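Local coordinates for protein BpsB (PgaB), Poly-beta-1,6-N-acetyl-D-glucosamine N-deacetylase (Bordetella bronchiseptica RB50, PDB 5BU6) that removes acetyl groups from the N-acetylglucosamine units of poly-beta-1,6-N-acetyl-D-glucosamine as a family 4 carbohydrate esterase and is required for biofilm formation, at residues A190-T202 / N226-L238. The protein carries 5 engineered substitutions. Numbering follows the deposited sequence.
Sequences AEYRARVRQDLKT and NRDTDQVAAEVGL
Val232 is the central bump of helix 227-235. It enters the hollow between Arg193, Val196, Arg197 and Leu200 of segment 190-202, part of helix 189-211, a knob-into-hole fit. Its CG1 lies anti to the backbone N (chi1 152°) and presses on the backbone, 3.4 Å from Arg197 CA. Arg193 is the return knob, set among Asp228, Gln231, Val232 and Glu235. Its chain is extended from CG to NE and crosses the Asp228 side chain nearly at a right angle. Arg193 NH2 gives a very short bond to Gln231 OE1 (2.5 Å) and a weak, bent one, part of a salt bridge, to Asp228 OD1 (2.9 Å). Arg197 bends at chi3, and its NE makes a very short salt-bridged hydrogen bond to Glu235 OE1 (2.5 Å), at the guanidinium edge. Further along, Leu200 CD1 rests on Ala233 CB (3.8 Å), and Leu200 CB touches Val236 CG2. At the other end, Asn226 ND2 donates to Tyr192 OH (3.0 Å), a hydroxyl also bonded to Ala174 O. The segment axes come within 9.2 Å and cross at -44°. This is knobs-into-holes helix packing within the polysaccharide deacetylase domain, with a salt-bridge network along one side, an Asn226-Thr229 capping box starting helix 227-235 and a Schellman motif at Gly237 ending it.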
loop_
_atom_site.group_PDB
_atom_site.type_symbol
_atom_site.label_atom_id
_atom_site.label_comp_id
_atom_site.label_asym_id
_atom_site.label_seq_id
_atom_site.Cartn_x
_atom_site.Cartn_y
_atom_site.Cartn_z
ATOM N N ALA A 190 17.823 -10.171 -15.454
ATOM C CA ALA A 190 16.716 -10.996 -15.927
ATOM C C ALA A 190 16.031 -11.735 -14.778
ATOM O O ALA A 190 14.811 -11.725 -14.683
ATOM C CB ALA A 190 17.200 -11.977 -16.969
ATOM N N GLU A 191 16.816 -12.374 -13.913
ATOM C CA GLU A 191 16.274 -13.073 -12.740
ATOM C C GLU A 191 15.507 -12.129 -11.819
ATOM O O GLU A 191 14.405 -12.444 -11.339
ATOM C CB GLU A 191 17.401 -13.754 -11.954
ATOM C CG GLU A 191 18.111 -14.869 -12.703
ATOM C CD GLU A 191 19.352 -15.367 -11.975
ATOM O OE1 GLU A 191 19.834 -14.668 -11.059
ATOM O OE2 GLU A 191 19.847 -16.460 -12.318
ATOM N N TYR A 192 16.096 -10.966 -11.570
ATOM C CA TYR A 192 15.481 -9.965 -10.705
ATOM C C TYR A 192 14.139 -9.482 -11.251
ATOM O O TYR A 192 13.135 -9.470 -10.537
ATOM C CB TYR A 192 16.443 -8.792 -10.533
ATOM C CG TYR A 192 15.851 -7.561 -9.918
ATOM C CD1 TYR A 192 15.211 -7.604 -8.682
ATOM C CD2 TYR A 192 15.971 -6.336 -10.553
ATOM C CE1 TYR A 192 14.675 -6.447 -8.116
ATOM C CE2 TYR A 192 15.460 -5.191 -10.002
ATOM C CZ TYR A 192 14.810 -5.244 -8.787
ATOM O OH TYR A 192 14.317 -4.079 -8.257
ATOM N N ARG A 193 14.124 -9.102 -12.525
ATOM C CA ARG A 193 12.891 -8.648 -13.169
ATOM C C ARG A 193 11.822 -9.722 -13.107
ATOM O O ARG A 193 10.666 -9.437 -12.780
ATOM C CB ARG A 193 13.161 -8.263 -14.632
ATOM C CG ARG A 193 13.749 -6.881 -14.808
ATOM C CD ARG A 193 14.117 -6.596 -16.278
ATOM N NE ARG A 193 14.376 -5.175 -16.462
ATOM C CZ ARG A 193 13.460 -4.294 -16.853
ATOM N NH1 ARG A 193 12.224 -4.696 -17.124
ATOM N NH2 ARG A 193 13.783 -3.013 -16.982
ATOM N N ALA A 194 12.216 -10.953 -13.420
ATOM C CA ALA A 194 11.300 -12.099 -13.399
ATOM C C ALA A 194 10.667 -12.305 -12.018
ATOM O O ALA A 194 9.455 -12.524 -11.904
ATOM C CB ALA A 194 12.020 -13.355 -13.838
ATOM N N ARG A 195 11.481 -12.237 -10.967
ATOM C CA ARG A 195 10.958 -12.412 -9.615
ATOM C C ARG A 195 9.928 -11.335 -9.290
ATOM O O ARG A 195 8.820 -11.648 -8.836
ATOM C CB ARG A 195 12.100 -12.408 -8.587
ATOM C CG ARG A 195 11.659 -12.542 -7.125
ATOM C CD ARG A 195 12.865 -12.758 -6.183
ATOM N NE ARG A 195 13.837 -11.660 -6.244
ATOM C CZ ARG A 195 13.692 -10.499 -5.609
ATOM N NH1 ARG A 195 12.626 -10.283 -4.854
ATOM N NH2 ARG A 195 14.615 -9.554 -5.719
ATOM N N VAL A 196 10.263 -10.068 -9.526
ATOM C CA VAL A 196 9.318 -8.999 -9.224
ATOM C C VAL A 196 8.064 -9.090 -10.102
ATOM O O VAL A 196 6.951 -8.896 -9.613
ATOM C CB VAL A 196 9.948 -7.609 -9.396
ATOM C CG1 VAL A 196 8.913 -6.537 -9.188
ATOM C CG2 VAL A 196 11.122 -7.434 -8.427
ATOM N N ARG A 197 8.234 -9.392 -11.392
ATOM C CA ARG A 197 7.068 -9.550 -12.271
ATOM C C ARG A 197 6.096 -10.633 -11.815
ATOM O O ARG A 197 4.898 -10.395 -11.720
ATOM C CB ARG A 197 7.495 -9.864 -13.704
ATOM C CG ARG A 197 6.393 -9.568 -14.711
ATOM C CD ARG A 197 6.807 -9.968 -16.116
ATOM N NE ARG A 197 7.887 -9.141 -16.645
ATOM C CZ ARG A 197 9.158 -9.524 -16.723
ATOM N NH1 ARG A 197 9.515 -10.725 -16.297
ATOM N NH2 ARG A 197 10.074 -8.705 -17.231
ATOM N N GLN A 198 6.623 -11.824 -11.547
ATOM C CA GLN A 198 5.803 -12.935 -11.086
ATOM C C GLN A 198 5.099 -12.592 -9.783
ATOM O O GLN A 198 3.931 -12.927 -9.606
ATOM C CB GLN A 198 6.657 -14.195 -10.913
ATOM C CG GLN A 198 5.881 -15.432 -10.490
ATOM C CD GLN A 198 5.123 -16.083 -11.637
ATOM O OE1 GLN A 198 4.117 -15.555 -12.115
ATOM N NE2 GLN A 198 5.600 -17.243 -12.075
ATOM N N ASP A 199 5.801 -11.905 -8.885
ATOM C CA ASP A 199 5.193 -11.449 -7.638
ATOM C C ASP A 199 3.972 -10.566 -7.889
ATOM O O ASP A 199 2.903 -10.817 -7.346
ATOM C CB ASP A 199 6.206 -10.682 -6.794
ATOM C CG ASP A 199 5.683 -10.377 -5.406
ATOM O OD1 ASP A 199 4.901 -9.407 -5.270
ATOM O OD2 ASP A 199 6.046 -11.110 -4.459
ATOM N N LEU A 200 4.129 -9.527 -8.708
ATOM C CA LEU A 200 3.011 -8.619 -8.948
ATOM C C LEU A 200 1.865 -9.341 -9.655
ATOM O O LEU A 200 0.693 -9.127 -9.326
ATOM C CB LEU A 200 3.464 -7.403 -9.771
ATOM C CG LEU A 200 4.541 -6.552 -9.095
ATOM C CD1 LEU A 200 4.906 -5.328 -9.923
ATOM C CD2 LEU A 200 4.092 -6.153 -7.707
ATOM N N LYS A 201 2.206 -10.175 -10.638
ATOM C CA LYS A 201 1.206 -10.924 -11.395
ATOM C C LYS A 201 0.407 -11.840 -10.463
ATOM O O LYS A 201 -0.819 -11.905 -10.531
ATOM C CB LYS A 201 1.866 -11.761 -12.497
ATOM C CG LYS A 201 0.880 -12.376 -13.489
ATOM C CD LYS A 201 1.488 -13.561 -14.244
ATOM C CE LYS A 201 2.872 -13.252 -14.812
ATOM N NZ LYS A 201 2.841 -12.368 -16.016
ATOM N N THR A 202 1.114 -12.554 -9.597
ATOM C CA THR A 202 0.455 -13.399 -8.610
ATOM C C THR A 202 -0.507 -12.618 -7.703
ATOM O O THR A 202 -1.641 -13.061 -7.487
ATOM C CB THR A 202 1.498 -14.152 -7.754
ATOM O OG1 THR A 202 2.309 -14.955 -8.614
ATOM C CG2 THR A 202 0.824 -15.071 -6.730
ATOM N N ASN A 226 12.098 1.096 -8.185
ATOM C CA ASN A 226 13.088 1.719 -9.052
ATOM C C ASN A 226 12.633 1.631 -10.496
ATOM O O ASN A 226 11.495 1.253 -10.770
ATOM C CB ASN A 226 14.469 1.073 -8.872
ATOM C CG ASN A 226 14.446 -0.443 -9.048
ATOM O OD1 ASN A 226 13.846 -0.969 -9.985
ATOM N ND2 ASN A 226 15.117 -1.151 -8.142
ATOM N N ARG A 227 13.523 1.987 -11.411
ATOM C CA ARG A 227 13.231 1.950 -12.835
ATOM C C ARG A 227 12.737 0.573 -13.274
ATOM O O ARG A 227 11.750 0.456 -14.005
ATOM C CB ARG A 227 14.486 2.334 -13.626
ATOM C CG ARG A 227 14.246 3.349 -14.715
ATOM C CD ARG A 227 13.411 2.744 -15.822
ATOM N NE ARG A 227 13.162 3.689 -16.904
ATOM C CZ ARG A 227 12.579 3.365 -18.052
ATOM N NH1 ARG A 227 12.188 2.116 -18.269
ATOM N NH2 ARG A 227 12.389 4.288 -18.985
ATOM N N ASP A 228 13.433 -0.467 -12.826
ATOM C CA ASP A 228 13.093 -1.834 -13.221
ATOM C C ASP A 228 11.728 -2.272 -12.680
ATOM O O ASP A 228 10.953 -2.902 -13.394
ATOM C CB ASP A 228 14.179 -2.809 -12.761
ATOM C CG ASP A 228 15.495 -2.616 -13.511
ATOM O OD1 ASP A 228 15.459 -2.367 -14.738
ATOM O OD2 ASP A 228 16.567 -2.711 -12.871
ATOM N N THR A 229 11.427 -1.946 -11.423
ATOM C CA THR A 229 10.156 -2.376 -10.870
ATOM C C THR A 229 8.997 -1.602 -11.494
ATOM O O THR A 229 7.912 -2.148 -11.641
ATOM C CB THR A 229 10.096 -2.231 -9.326
ATOM O OG1 THR A 229 10.089 -0.851 -8.961
ATOM C CG2 THR A 229 11.281 -2.906 -8.680
ATOM N N ASP A 230 9.217 -0.343 -11.857
ATOM C CA ASP A 230 8.142 0.442 -12.462
ATOM C C ASP A 230 7.823 -0.096 -13.853
ATOM O O ASP A 230 6.663 -0.166 -14.255
ATOM C CB ASP A 230 8.514 1.922 -12.519
ATOM C CG ASP A 230 8.610 2.546 -11.122
ATOM O OD1 ASP A 230 8.079 1.935 -10.169
ATOM O OD2 ASP A 230 9.217 3.623 -10.972
ATOM N N GLN A 231 8.857 -0.507 -14.570
ATOM C CA GLN A 231 8.683 -1.050 -15.913
ATOM C C GLN A 231 7.939 -2.381 -15.863
ATOM O O GLN A 231 7.052 -2.654 -16.662
ATOM C CB GLN A 231 10.039 -1.226 -16.581
ATOM C CG GLN A 231 9.952 -1.691 -18.013
ATOM C CD GLN A 231 11.320 -2.002 -18.581
ATOM O OE1 GLN A 231 12.326 -1.428 -18.152
ATOM N NE2 GLN A 231 11.372 -2.926 -19.537
ATOM N N VAL A 232 8.308 -3.204 -14.895
ATOM C CA VAL A 232 7.696 -4.500 -14.712
ATOM C C VAL A 232 6.237 -4.368 -14.240
ATOM O O VAL A 232 5.368 -5.111 -14.678
ATOM C CB VAL A 232 8.524 -5.330 -13.705
ATOM C CG1 VAL A 232 7.671 -6.306 -12.992
ATOM C CG2 VAL A 232 9.686 -6.008 -14.413
ATOM N N ALA A 233 5.969 -3.419 -13.350
ATOM C CA ALA A 233 4.595 -3.154 -12.918
ATOM C C ALA A 233 3.729 -2.783 -14.128
ATOM O O ALA A 233 2.589 -3.225 -14.248
ATOM C CB ALA A 233 4.569 -2.043 -11.879
ATOM N N ALA A 234 4.281 -1.968 -15.014
ATOM C CA ALA A 234 3.587 -1.576 -16.244
ATOM C C ALA A 234 3.264 -2.781 -17.130
ATOM O O ALA A 234 2.195 -2.843 -17.736
ATOM C CB ALA A 234 4.409 -0.581 -17.013
ATOM N N GLU A 235 4.185 -3.740 -17.190
ATOM C CA GLU A 235 3.986 -4.934 -18.013
ATOM C C GLU A 235 2.811 -5.759 -17.513
ATOM O O GLU A 235 2.100 -6.360 -18.312
ATOM C CB GLU A 235 5.246 -5.809 -18.046
ATOM C CG GLU A 235 6.428 -5.186 -18.766
ATOM C CD GLU A 235 7.722 -5.930 -18.500
ATOM O OE1 GLU A 235 7.666 -7.059 -17.968
ATOM O OE2 GLU A 235 8.795 -5.378 -18.812
ATOM N N VAL A 236 2.598 -5.794 -16.200
ATOM C CA VAL A 236 1.484 -6.582 -15.682
ATOM C C VAL A 236 0.221 -5.735 -15.515
ATOM O O VAL A 236 -0.768 -6.207 -14.962
ATOM C CB VAL A 236 1.825 -7.262 -14.343
ATOM C CG1 VAL A 236 3.018 -8.185 -14.516
ATOM C CG2 VAL A 236 2.097 -6.238 -13.284
ATOM N N GLY A 237 0.255 -4.497 -16.007
ATOM C CA GLY A 237 -0.932 -3.646 -16.022
ATOM C C GLY A 237 -1.206 -2.828 -14.767
ATOM O O GLY A 237 -2.328 -2.363 -14.539
ATOM N N LEU A 238 -0.186 -2.646 -13.939
ATOM C CA LEU A 238 -0.336 -1.850 -12.731
ATOM C C LEU A 238 0.293 -0.483 -12.938
ATOM O O LEU A 238 1.400 -0.234 -12.461
ATOM C CB LEU A 238 0.298 -2.563 -11.545
ATOM C CG LEU A 238 -0.288 -3.934 -11.228
ATOM C CD1 LEU A 238 0.381 -4.517 -9.997
ATOM C CD2 LEU A 238 -1.800 -3.859 -11.047
#